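Local coordinates for protein type II secretion chaperone CpaB (Acinetobacter nosocomialis M2, PDB 6O38) that binds the secreted metalloprotease CpaA as its chaperone and probably supports its export by the type II secretion system, at residues F88-R97 with M141-Y150; K71-L79 with I130-M141. All blocks are in the same frame, centred on the assembly; numbering follows the deposited sequence.

Interaction 1. Residues F88-R97 with M141-Y150; sequences FQMLEYGINR and MQIFTEKGNY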
loop_
_atom_site.group_PDB
_atom_site.type_symbol
_atom_site.label_atom_id
_atom_site.label_comp_id
_atom_site.label_asym_id
_atom_site.label_seq_id
_atom_site.Cartn_x
_atom_site.Cartn_y
_atom_site.Cartn_z
ATOM N N PHE G 88 -3.699 -10.593 9.673
ATOM C CA PHE G 88 -4.533 -10.622 8.480
ATOM C C PHE G 88 -4.140 -11.811 7.615
ATOM O O PHE G 88 -2.950 -12.071 7.409
ATOM C CB PHE G 88 -4.396 -9.330 7.665
ATOM C CG PHE G 88 -4.779 -8.089 8.419
ATOM C CD1 PHE G 88 -6.095 -7.657 8.449
ATOM C CD2 PHE G 88 -3.819 -7.345 9.087
ATOM C CE1 PHE G 88 -6.449 -6.512 9.138
ATOM C CE2 PHE G 88 -4.167 -6.199 9.776
ATOM C CZ PHE G 88 -5.483 -5.783 9.803
ATOM N N GLN G 89 -5.140 -12.530 7.106
ATOM C CA GLN G 89 -4.915 -13.674 6.227
ATOM C C GLN G 89 -5.758 -13.506 4.970
ATOM O O GLN G 89 -6.989 -13.591 5.024
ATOM C CB GLN G 89 -5.238 -14.992 6.932
ATOM C CG GLN G 89 -4.135 -15.473 7.860
ATOM C CD GLN G 89 -4.331 -16.906 8.308
ATOM O OE1 GLN G 89 -5.417 -17.470 8.170
ATOM N NE2 GLN G 89 -3.276 -17.508 8.845
HETATM N N MSE G 90 -5.089 -13.263 3.848
HETATM C CA MSE G 90 -5.731 -13.119 2.547
HETATM C C MSE G 90 -4.947 -13.916 1.509
HETATM O O MSE G 90 -4.569 -13.388 0.464
HETATM C CB MSE G 90 -5.830 -11.645 2.155
HETATM C CG MSE G 90 -6.889 -10.885 2.937
HETATM SE SE MSE G 90 -6.699 -8.953 2.836
HETATM C CE MSE G 90 -5.214 -8.754 4.078
ATOM N N LEU G 91 -4.702 -15.190 1.840
ATOM C CA LEU G 91 -3.732 -16.016 1.121
ATOM C C LEU G 91 -3.906 -15.949 -0.393
ATOM O O LEU G 91 -2.915 -15.944 -1.134
ATOM C CB LEU G 91 -3.829 -17.467 1.598
ATOM C CG LEU G 91 -3.204 -17.831 2.950
ATOM C CD1 LEU G 91 -4.009 -17.284 4.125
ATOM C CD2 LEU G 91 -3.037 -19.340 3.069
ATOM N N GLU G 92 -5.151 -15.906 -0.877
ATOM C CA GLU G 92 -5.364 -15.821 -2.319
ATOM C C GLU G 92 -4.740 -14.559 -2.900
ATOM O O GLU G 92 -4.266 -14.569 -4.042
ATOM C CB GLU G 92 -6.856 -15.869 -2.648
ATOM C CG GLU G 92 -7.139 -16.028 -4.137
ATOM C CD GLU G 92 -8.479 -15.454 -4.550
ATOM O OE1 GLU G 92 -9.234 -15.001 -3.665
ATOM O OE2 GLU G 92 -8.773 -15.449 -5.765
ATOM N N TYR G 93 -4.728 -13.472 -2.134
ATOM C CA TYR G 93 -4.077 -12.235 -2.542
ATOM C C TYR G 93 -2.620 -12.168 -2.104
ATOM O O TYR G 93 -1.973 -11.136 -2.309
ATOM C CB TYR G 93 -4.839 -11.030 -1.981
ATOM C CG TYR G 93 -6.261 -10.913 -2.481
ATOM C CD1 TYR G 93 -6.627 -11.422 -3.721
ATOM C CD2 TYR G 93 -7.239 -10.297 -1.713
ATOM C CE1 TYR G 93 -7.927 -11.319 -4.182
ATOM C CE2 TYR G 93 -8.541 -10.188 -2.164
ATOM C CZ TYR G 93 -8.879 -10.700 -3.400
ATOM O OH TYR G 93 -10.174 -10.593 -3.854
ATOM N N GLY G 94 -2.095 -13.236 -1.506
ATOM C CA GLY G 94 -0.705 -13.268 -1.104
ATOM C C GLY G 94 -0.367 -12.468 0.132
ATOM O O GLY G 94 0.790 -12.072 0.299
ATOM N N ILE G 95 -1.336 -12.218 1.008
ATOM C CA ILE G 95 -1.124 -11.426 2.215
ATOM C C ILE G 95 -1.285 -12.336 3.423
ATOM O O ILE G 95 -2.366 -12.890 3.657
ATOM C CB ILE G 95 -2.090 -10.235 2.293
ATOM C CG1 ILE G 95 -2.003 -9.401 1.016
ATOM C CG2 ILE G 95 -1.765 -9.378 3.503
ATOM C CD1 ILE G 95 -0.640 -8.791 0.776
ATOM N N ASN G 96 -0.205 -12.488 4.190
ATOM C CA ASN G 96 -0.221 -13.273 5.427
ATOM C C ASN G 96 0.810 -12.638 6.363
ATOM O O ASN G 96 2.000 -12.947 6.294
ATOM C CB ASN G 96 0.085 -14.739 5.157
ATOM C CG ASN G 96 0.050 -15.582 6.412
ATOM O OD1 ASN G 96 -0.712 -15.308 7.339
ATOM N ND2 ASN G 96 0.884 -16.612 6.452
ATOM N N ARG G 97 0.335 -11.750 7.234
ATOM C CA ARG G 97 1.233 -10.963 8.068
ATOM C C ARG G 97 0.488 -10.504 9.312
ATOM O O ARG G 97 -0.742 -10.568 9.387
ATOM C CB ARG G 97 1.793 -9.766 7.294
ATOM C CG ARG G 97 0.740 -8.755 6.870
ATOM C CD ARG G 97 1.078 -8.159 5.516
ATOM N NE ARG G 97 2.453 -7.675 5.464
ATOM C CZ ARG G 97 3.094 -7.368 4.342
ATOM N NH1 ARG G 97 2.484 -7.502 3.171
ATOM N NH2 ARG G 97 4.346 -6.936 4.386
HETATM N N MSE G 141 -12.503 -1.745 6.425
HETATM C CA MSE G 141 -11.072 -1.927 6.647
HETATM C C MSE G 141 -10.246 -1.452 5.462
HETATM O O MSE G 141 -10.576 -1.729 4.310
HETATM C CB MSE G 141 -10.750 -3.393 6.929
HETATM C CG MSE G 141 -11.451 -3.962 8.137
HETATM SE SE MSE G 141 -10.820 -5.753 8.546
HETATM C CE MSE G 141 -12.171 -6.217 9.862
ATOM N N GLN G 142 -9.163 -0.738 5.756
ATOM C CA GLN G 142 -8.199 -0.305 4.751
ATOM C C GLN G 142 -6.866 -0.965 5.075
ATOM O O GLN G 142 -6.245 -0.648 6.094
ATOM C CB GLN G 142 -8.062 1.216 4.733
ATOM C CG GLN G 142 -9.351 1.962 4.443
ATOM C CD GLN G 142 -9.157 3.465 4.440
ATOM O OE1 GLN G 142 -8.029 3.957 4.464
ATOM N NE2 GLN G 142 -10.260 4.204 4.414
ATOM N N ILE G 143 -6.435 -1.886 4.221
ATOM C CA ILE G 143 -5.188 -2.615 4.411
ATOM C C ILE G 143 -4.228 -2.158 3.321
ATOM O O ILE G 143 -4.433 -2.451 2.137
ATOM C CB ILE G 143 -5.405 -4.133 4.375
ATOM C CG1 ILE G 143 -6.486 -4.528 5.383
ATOM C CG2 ILE G 143 -4.105 -4.867 4.667
ATOM C CD1 ILE G 143 -7.112 -5.876 5.123
ATOM N N PHE G 144 -3.180 -1.439 3.717
ATOM C CA PHE G 144 -2.219 -0.856 2.786
ATOM C C PHE G 144 -0.870 -1.540 2.974
ATOM O O PHE G 144 -0.188 -1.318 3.980
ATOM C CB PHE G 144 -2.106 0.652 3.000
ATOM C CG PHE G 144 -3.399 1.389 2.802
ATOM C CD1 PHE G 144 -4.158 1.190 1.661
ATOM C CD2 PHE G 144 -3.858 2.279 3.760
ATOM C CE1 PHE G 144 -5.350 1.867 1.478
ATOM C CE2 PHE G 144 -5.050 2.957 3.581
ATOM C CZ PHE G 144 -5.795 2.752 2.439
ATOM N N THR G 145 -0.487 -2.362 2.003
ATOM C CA THR G 145 0.811 -3.018 1.980
ATOM C C THR G 145 1.534 -2.666 0.687
ATOM O O THR G 145 0.946 -2.130 -0.257
ATOM C CB THR G 145 0.674 -4.541 2.108
ATOM O OG1 THR G 145 0.156 -5.080 0.886
ATOM C CG2 THR G 145 -0.256 -4.904 3.256
ATOM N N GLU G 146 2.832 -2.969 0.653
ATOM C CA GLU G 146 3.602 -2.766 -0.567
ATOM C C GLU G 146 3.197 -3.738 -1.667
ATOM O O GLU G 146 3.461 -3.467 -2.844
ATOM C CB GLU G 146 5.101 -2.903 -0.278
ATOM C CG GLU G 146 5.558 -4.320 0.054
ATOM C CD GLU G 146 5.126 -4.784 1.433
ATOM O OE1 GLU G 146 4.670 -3.943 2.236
ATOM O OE2 GLU G 146 5.241 -5.997 1.712
ATOM N N LYS G 147 2.564 -4.857 -1.312
ATOM C CA LYS G 147 2.112 -5.831 -2.296
ATOM C C LYS G 147 0.746 -5.499 -2.881
ATOM O O LYS G 147 0.315 -6.173 -3.822
ATOM C CB LYS G 147 2.084 -7.233 -1.682
ATOM C CG LYS G 147 3.458 -7.773 -1.317
ATOM C CD LYS G 147 3.367 -9.164 -0.707
ATOM C CE LYS G 147 4.747 -9.723 -0.399
ATOM N NZ LYS G 147 4.675 -11.080 0.211
ATOM N N GLY G 148 0.058 -4.502 -2.352
ATOM C CA GLY G 148 -1.267 -4.157 -2.833
ATOM C C GLY G 148 -2.118 -3.586 -1.720
ATOM O O GLY G 148 -1.781 -3.653 -0.540
ATOM N N ASN G 149 -3.250 -3.017 -2.124
ATOM C CA ASN G 149 -4.188 -2.370 -1.217
ATOM C C ASN G 149 -5.522 -3.100 -1.256
ATOM O O ASN G 149 -6.019 -3.445 -2.333
ATOM C CB ASN G 149 -4.380 -0.900 -1.592
ATOM C CG ASN G 149 -3.069 -0.149 -1.667
ATOM O OD1 ASN G 149 -2.248 -0.220 -0.754
ATOM N ND2 ASN G 149 -2.859 0.566 -2.765
ATOM N N TYR G 150 -6.097 -3.337 -0.081
ATOM C CA TYR G 150 -7.298 -4.149 0.035
ATOM C C TYR G 150 -8.318 -3.461 0.929
ATOM O O TYR G 150 -7.974 -2.932 1.991
ATOM C CB TYR G 150 -6.959 -5.538 0.583
ATOM C CG TYR G 150 -5.844 -6.206 -0.185
ATOM C CD1 TYR G 150 -6.107 -6.939 -1.335
ATOM C CD2 TYR G 150 -4.526 -6.085 0.229
ATOM C CE1 TYR G 150 -5.086 -7.539 -2.046
ATOM C CE2 TYR G 150 -3.500 -6.680 -0.475
ATOM C CZ TYR G 150 -3.784 -7.409 -1.609
ATOM O OH TYR G 150 -2.764 -8.007 -2.315
#

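Interaction 2. Residues K71-L79 with I130-M141; sequences KYDPKVIEL and ITQSQKDHYTIM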
loop_
_atom_site.group_PDB
_atom_site.type_symbol
_atom_site.label_atom_id
_atom_site.label_comp_id
_atom_site.label_asym_id
_atom_site.label_seq_id
_atom_site.Cartn_x
_atom_site.Cartn_y
_atom_site.Cartn_z
ATOM N N LYS G 71 -15.988 -13.966 6.981
ATOM C CA LYS G 71 -16.766 -13.848 8.206
ATOM C C LYS G 71 -15.982 -13.015 9.212
ATOM O O LYS G 71 -14.753 -13.098 9.278
ATOM C CB LYS G 71 -17.090 -15.225 8.791
ATOM C CG LYS G 71 -17.996 -15.178 10.012
ATOM C CD LYS G 71 -18.592 -16.541 10.324
ATOM C CE LYS G 71 -19.578 -16.451 11.476
ATOM N NZ LYS G 71 -20.304 -17.732 11.694
ATOM N N TYR G 72 -16.698 -12.209 9.993
ATOM C CA TYR G 72 -16.065 -11.228 10.860
ATOM C C TYR G 72 -16.800 -11.144 12.188
ATOM O O TYR G 72 -18.033 -11.179 12.231
ATOM C CB TYR G 72 -16.032 -9.853 10.182
ATOM C CG TYR G 72 -15.615 -8.715 11.081
ATOM C CD1 TYR G 72 -14.338 -8.663 11.623
ATOM C CD2 TYR G 72 -16.494 -7.680 11.371
ATOM C CE1 TYR G 72 -13.954 -7.618 12.441
ATOM C CE2 TYR G 72 -16.118 -6.633 12.182
ATOM C CZ TYR G 72 -14.849 -6.605 12.714
ATOM O OH TYR G 72 -14.477 -5.559 13.522
ATOM N N ASP G 73 -16.033 -11.036 13.267
ATOM C CA ASP G 73 -16.577 -10.862 14.613
ATOM C C ASP G 73 -16.153 -9.496 15.132
ATOM O O ASP G 73 -14.957 -9.287 15.408
ATOM C CB ASP G 73 -16.090 -11.971 15.545
ATOM C CG ASP G 73 -16.919 -12.079 16.816
ATOM O OD1 ASP G 73 -17.371 -11.037 17.335
ATOM O OD2 ASP G 73 -17.119 -13.215 17.296
ATOM N N PRO G 74 -17.077 -8.541 15.283
ATOM C CA PRO G 74 -16.680 -7.196 15.733
ATOM C C PRO G 74 -16.210 -7.142 17.176
ATOM O O PRO G 74 -15.597 -6.141 17.568
ATOM C CB PRO G 74 -17.959 -6.372 15.537
ATOM C CG PRO G 74 -19.062 -7.373 15.643
ATOM C CD PRO G 74 -18.525 -8.641 15.037
ATOM N N LYS G 75 -16.469 -8.176 17.975
ATOM C CA LYS G 75 -16.050 -8.175 19.371
ATOM C C LYS G 75 -14.562 -8.449 19.539
ATOM O O LYS G 75 -14.006 -8.140 20.599
ATOM C CB LYS G 75 -16.863 -9.206 20.156
ATOM C CG LYS G 75 -18.362 -8.956 20.112
ATOM C CD LYS G 75 -19.152 -10.182 20.535
ATOM C CE LYS G 75 -20.647 -9.936 20.407
ATOM N NZ LYS G 75 -21.443 -11.168 20.663
ATOM N N VAL G 76 -13.907 -9.018 18.525
ATOM C CA VAL G 76 -12.481 -9.312 18.630
ATOM C C VAL G 76 -11.664 -8.025 18.634
ATOM O O VAL G 76 -10.740 -7.863 19.438
ATOM C CB VAL G 76 -12.049 -10.258 17.495
ATOM C CG1 VAL G 76 -10.532 -10.355 17.428
ATOM C CG2 VAL G 76 -12.663 -11.635 17.694
ATOM N N ILE G 77 -11.992 -7.087 17.740
ATOM C CA ILE G 77 -11.234 -5.841 17.671
ATOM C C ILE G 77 -11.557 -4.942 18.860
ATOM O O ILE G 77 -10.689 -4.204 19.342
ATOM C CB ILE G 77 -11.499 -5.130 16.330
ATOM C CG1 ILE G 77 -10.674 -3.846 16.224
ATOM C CG2 ILE G 77 -12.977 -4.823 16.168
ATOM C CD1 ILE G 77 -9.181 -4.068 16.300
ATOM N N GLU G 78 -12.795 -4.992 19.360
ATOM C CA GLU G 78 -13.183 -4.144 20.481
ATOM C C GLU G 78 -12.465 -4.521 21.770
ATOM O O GLU G 78 -12.376 -3.690 22.679
ATOM C CB GLU G 78 -14.697 -4.205 20.685
ATOM C CG GLU G 78 -15.495 -3.617 19.534
ATOM C CD GLU G 78 -16.973 -3.935 19.624
ATOM O OE1 GLU G 78 -17.391 -4.551 20.628
ATOM O OE2 GLU G 78 -17.718 -3.573 18.690
ATOM N N LEU G 79 -11.956 -5.746 21.870
ATOM C CA LEU G 79 -11.172 -6.171 23.021
ATOM C C LEU G 79 -9.680 -5.926 22.837
ATOM O O LEU G 79 -8.892 -6.314 23.707
ATOM C CB LEU G 79 -11.422 -7.654 23.312
ATOM C CG LEU G 79 -12.839 -8.025 23.751
ATOM C CD1 LEU G 79 -12.974 -9.531 23.921
ATOM C CD2 LEU G 79 -13.205 -7.303 25.039
ATOM N N ILE G 130 -9.133 0.158 10.837
ATOM C CA ILE G 130 -10.405 -0.531 11.017
ATOM C C ILE G 130 -11.364 0.477 11.629
ATOM O O ILE G 130 -11.191 0.885 12.785
ATOM C CB ILE G 130 -10.282 -1.779 11.901
ATOM C CG1 ILE G 130 -9.396 -2.829 11.229
ATOM C CG2 ILE G 130 -11.657 -2.356 12.202
ATOM C CD1 ILE G 130 -9.029 -3.986 12.133
ATOM N N THR G 131 -12.373 0.877 10.863
ATOM C CA THR G 131 -13.359 1.854 11.300
ATOM C C THR G 131 -14.704 1.148 11.404
ATOM O O THR G 131 -15.182 0.568 10.423
ATOM C CB THR G 131 -13.427 3.030 10.326
ATOM O OG1 THR G 131 -12.102 3.365 9.896
ATOM C CG2 THR G 131 -14.020 4.239 11.009
ATOM N N GLN G 132 -15.309 1.202 12.588
ATOM C CA GLN G 132 -16.431 0.338 12.927
ATOM C C GLN G 132 -17.549 1.146 13.564
ATOM O O GLN G 132 -17.309 1.919 14.497
ATOM C CB GLN G 132 -15.980 -0.771 13.881
ATOM C CG GLN G 132 -17.076 -1.720 14.316
ATOM C CD GLN G 132 -16.522 -2.984 14.939
ATOM O OE1 GLN G 132 -15.780 -3.731 14.301
ATOM N NE2 GLN G 132 -16.869 -3.224 16.198
ATOM N N SER G 133 -18.764 0.962 13.061
ATOM C CA SER G 133 -19.961 1.513 13.678
ATOM C C SER G 133 -20.597 0.462 14.578
ATOM O O SER G 133 -20.657 -0.718 14.222
ATOM C CB SER G 133 -20.967 1.969 12.619
ATOM O OG SER G 133 -22.243 2.207 13.188
ATOM N N GLN G 134 -21.045 0.890 15.756
ATOM C CA GLN G 134 -21.681 -0.028 16.692
ATOM C C GLN G 134 -23.181 -0.151 16.435
ATOM O O GLN G 134 -23.723 -1.259 16.447
ATOM C CB GLN G 134 -21.416 0.400 18.138
ATOM C CG GLN G 134 -22.042 -0.544 19.153
ATOM C CD GLN G 134 -21.204 -1.791 19.369
ATOM O OE1 GLN G 134 -20.034 -1.837 18.992
ATOM N NE2 GLN G 134 -21.804 -2.812 19.973
ATOM N N LYS G 135 -23.861 0.979 16.222
ATOM C CA LYS G 135 -25.307 0.961 16.022
ATOM C C LYS G 135 -25.678 0.077 14.838
ATOM O O LYS G 135 -26.461 -0.869 14.971
ATOM C CB LYS G 135 -25.818 2.391 15.822
ATOM C CG LYS G 135 -27.259 2.504 15.339
ATOM C CD LYS G 135 -27.649 3.963 15.122
ATOM C CE LYS G 135 -29.054 4.096 14.552
ATOM N NZ LYS G 135 -30.098 3.658 15.516
ATOM N N ASP G 136 -25.117 0.368 13.670
ATOM C CA ASP G 136 -25.179 -0.546 12.538
ATOM C C ASP G 136 -23.927 -1.412 12.566
ATOM O O ASP G 136 -22.809 -0.888 12.563
ATOM C CB ASP G 136 -25.280 0.217 11.219
ATOM C CG ASP G 136 -26.097 1.485 11.343
ATOM O OD1 ASP G 136 -27.084 1.485 12.107
ATOM O OD2 ASP G 136 -25.743 2.486 10.685
ATOM N N HIS G 137 -24.109 -2.732 12.570
ATOM C CA HIS G 137 -22.972 -3.643 12.657
ATOM C C HIS G 137 -22.200 -3.610 11.345
ATOM O O HIS G 137 -22.251 -4.556 10.552
ATOM C CB HIS G 137 -23.431 -5.062 13.000
ATOM C CG HIS G 137 -24.069 -5.177 14.350
ATOM N ND1 HIS G 137 -25.277 -4.591 14.656
ATOM C CD2 HIS G 137 -23.660 -5.806 15.479
ATOM C CE1 HIS G 137 -25.588 -4.856 15.913
ATOM N NE2 HIS G 137 -24.623 -5.591 16.434
ATOM N N TYR G 138 -21.481 -2.512 11.124
ATOM C CA TYR G 138 -20.852 -2.197 9.851
ATOM C C TYR G 138 -19.403 -1.807 10.102
ATOM O O TYR G 138 -19.126 -0.953 10.950
ATOM C CB TYR G 138 -21.613 -1.057 9.165
ATOM C CG TYR G 138 -21.147 -0.702 7.775
ATOM C CD1 TYR G 138 -21.598 -1.410 6.670
ATOM C CD2 TYR G 138 -20.281 0.363 7.563
ATOM C CE1 TYR G 138 -21.187 -1.081 5.394
ATOM C CE2 TYR G 138 -19.864 0.700 6.291
ATOM C CZ TYR G 138 -20.320 -0.025 5.211
ATOM O OH TYR G 138 -19.906 0.307 3.942
ATOM N N THR G 139 -18.486 -2.435 9.369
ATOM C CA THR G 139 -17.057 -2.218 9.549
ATOM C C THR G 139 -16.390 -2.071 8.191
ATOM O O THR G 139 -16.674 -2.837 7.266
ATOM C CB THR G 139 -16.412 -3.375 10.328
ATOM O OG1 THR G 139 -17.048 -3.509 11.604
ATOM C CG2 THR G 139 -14.926 -3.123 10.536
ATOM N N ILE G 140 -15.505 -1.083 8.078
ATOM C CA ILE G 140 -14.713 -0.853 6.875
ATOM C C ILE G 140 -13.242 -0.993 7.236
ATOM O O ILE G 140 -12.788 -0.430 8.239
ATOM C CB ILE G 140 -15.000 0.530 6.263
ATOM C CG1 ILE G 140 -16.338 0.517 5.521
ATOM C CG2 ILE G 140 -13.875 0.954 5.329
ATOM C CD1 ILE G 140 -16.665 1.818 4.826
HETATM N N MSE G 141 -12.503 -1.745 6.425
HETATM C CA MSE G 141 -11.072 -1.927 6.647
HETATM C C MSE G 141 -10.246 -1.452 5.462
HETATM O O MSE G 141 -10.576 -1.729 4.310
HETATM C CB MSE G 141 -10.750 -3.393 6.929
HETATM C CG MSE G 141 -11.451 -3.962 8.137
HETATM SE SE MSE G 141 -10.820 -5.753 8.546
HETATM C CE MSE G 141 -12.171 -6.217 9.862
#

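Interaction 1. Residues F88-R97 with M141-Y150
Strand 88-90, carrying Phe88 and Met90, runs at 80° to strand 141-145 and faces its Ile143, with the two axes 11.0 Å apart at closest approach, so the hairpins pack through side chains and not as paired strands. Tyr150 buries the most surface here. Its ring lies almost parallel to that of Tyr93, the planes 11° apart, but offset so that little of one ring covers the other (centroids 5.3 Å apart), and Tyr93 CB sits 3.5 Å from Tyr150 CE1. Ile95 CG1 comes obliquely against the same ring, 3.4 Å from Tyr150 CE2. Met90, a selenomethionine, adds an oblique Met-aromatic contact, SE lying 4.7 Å from the Tyr150 ring centroid. Bent at chi3 (-77°), Met90 carries CE round to meet Ile143 CD1 tip to tip at 3.6 Å, and the Phe88 ring also reaches that methyl. At the hairpin end, Arg97 NH2 donates to the syn lone pair of Glu146 OE2 (3.0 Å) within a salt bridge, the oxygen lying close to the guanidinium plane. The Glu146 turn is tied by Thr145 OG1, which donates to Gly148 O (2.8 Å). Beyond the contact, Phe118 makes a cation-pi contact with Arg97 and Asn96 bonds to Glu70 of the CpaA chain, while Met68 of strand 68-72 and Phe45 of strand 45-47 both pack on Met90 inside the curved sheet.

Interaction 2. Residues K71-L79 with I130-M141
Tyr72 and Gln132 meet at the inner side of a curved antiparallel sheet, where strand 68-72 leads into the short N-capped helix 74-78 and the pair of strands 130-133 and 138-141 lies across from it. The helix start is marked by Asp73, whose OD1 accepts from Lys75 N at 3.1 Å. Gln132 projects from its strand with CG anti to the backbone N (chi1 179°) and an extended chain beyond, which carries its amide as far as the Tyr72 hydroxyl and the helix. Gln132 OE1 lies at the edge of the Tyr72 ring, near its plane, and the amide is turned 75° to that ring. Gln132 OE1 accepts from Thr139 OG1 (3.0 Å), a donor that stands above the carbonyl plane, off any lone pair. The contact of Tyr72 OH with Gln132 OE1, 2.4 Å in the model, is doubtful in length, so a double grip on this oxygen is only probable. On the other side of the amide, Gln132 NE2 gives a nearly straight (174°) but long, weak bond to Pro74 O (3.5 Å). The apolar part is simpler: Met141, extended beyond CG, brings its CE to within 3.4 Å of Tyr72 CE1. Trp114 of strand 111-118 touches both Ile77 and Gln132, and on the same strand as Gln132 the hydroxyl of Thr131 bonds to Glu400 of the CpaA chain. Ile77 and Ile130 reach toward each other tip to tip, CD1 to CD1, at 4.2 Å.

Interaction 1 and interaction 2 lie on opposite sides of the chain's centre, about 10 and 8 Å from it, with their own centres about 18 Å apart. Met141 belongs to both: its SE sits at the edge of the Phe88 ring in interaction 1, whereas its terminal methyl serves interaction 2. Both therefore draw on strand 138-145, and their segments alternate along the chain (71-79, 88-97, 130-141, 141-150). Each also borders the CpaA chain. Glu400 of CpaA is bonded by Thr131 in interaction 2 and lies close to Gln142 of interaction 1, so the two contacts adjoin a common part of the interface there, while Asn96 bonds Glu70 of CpaA.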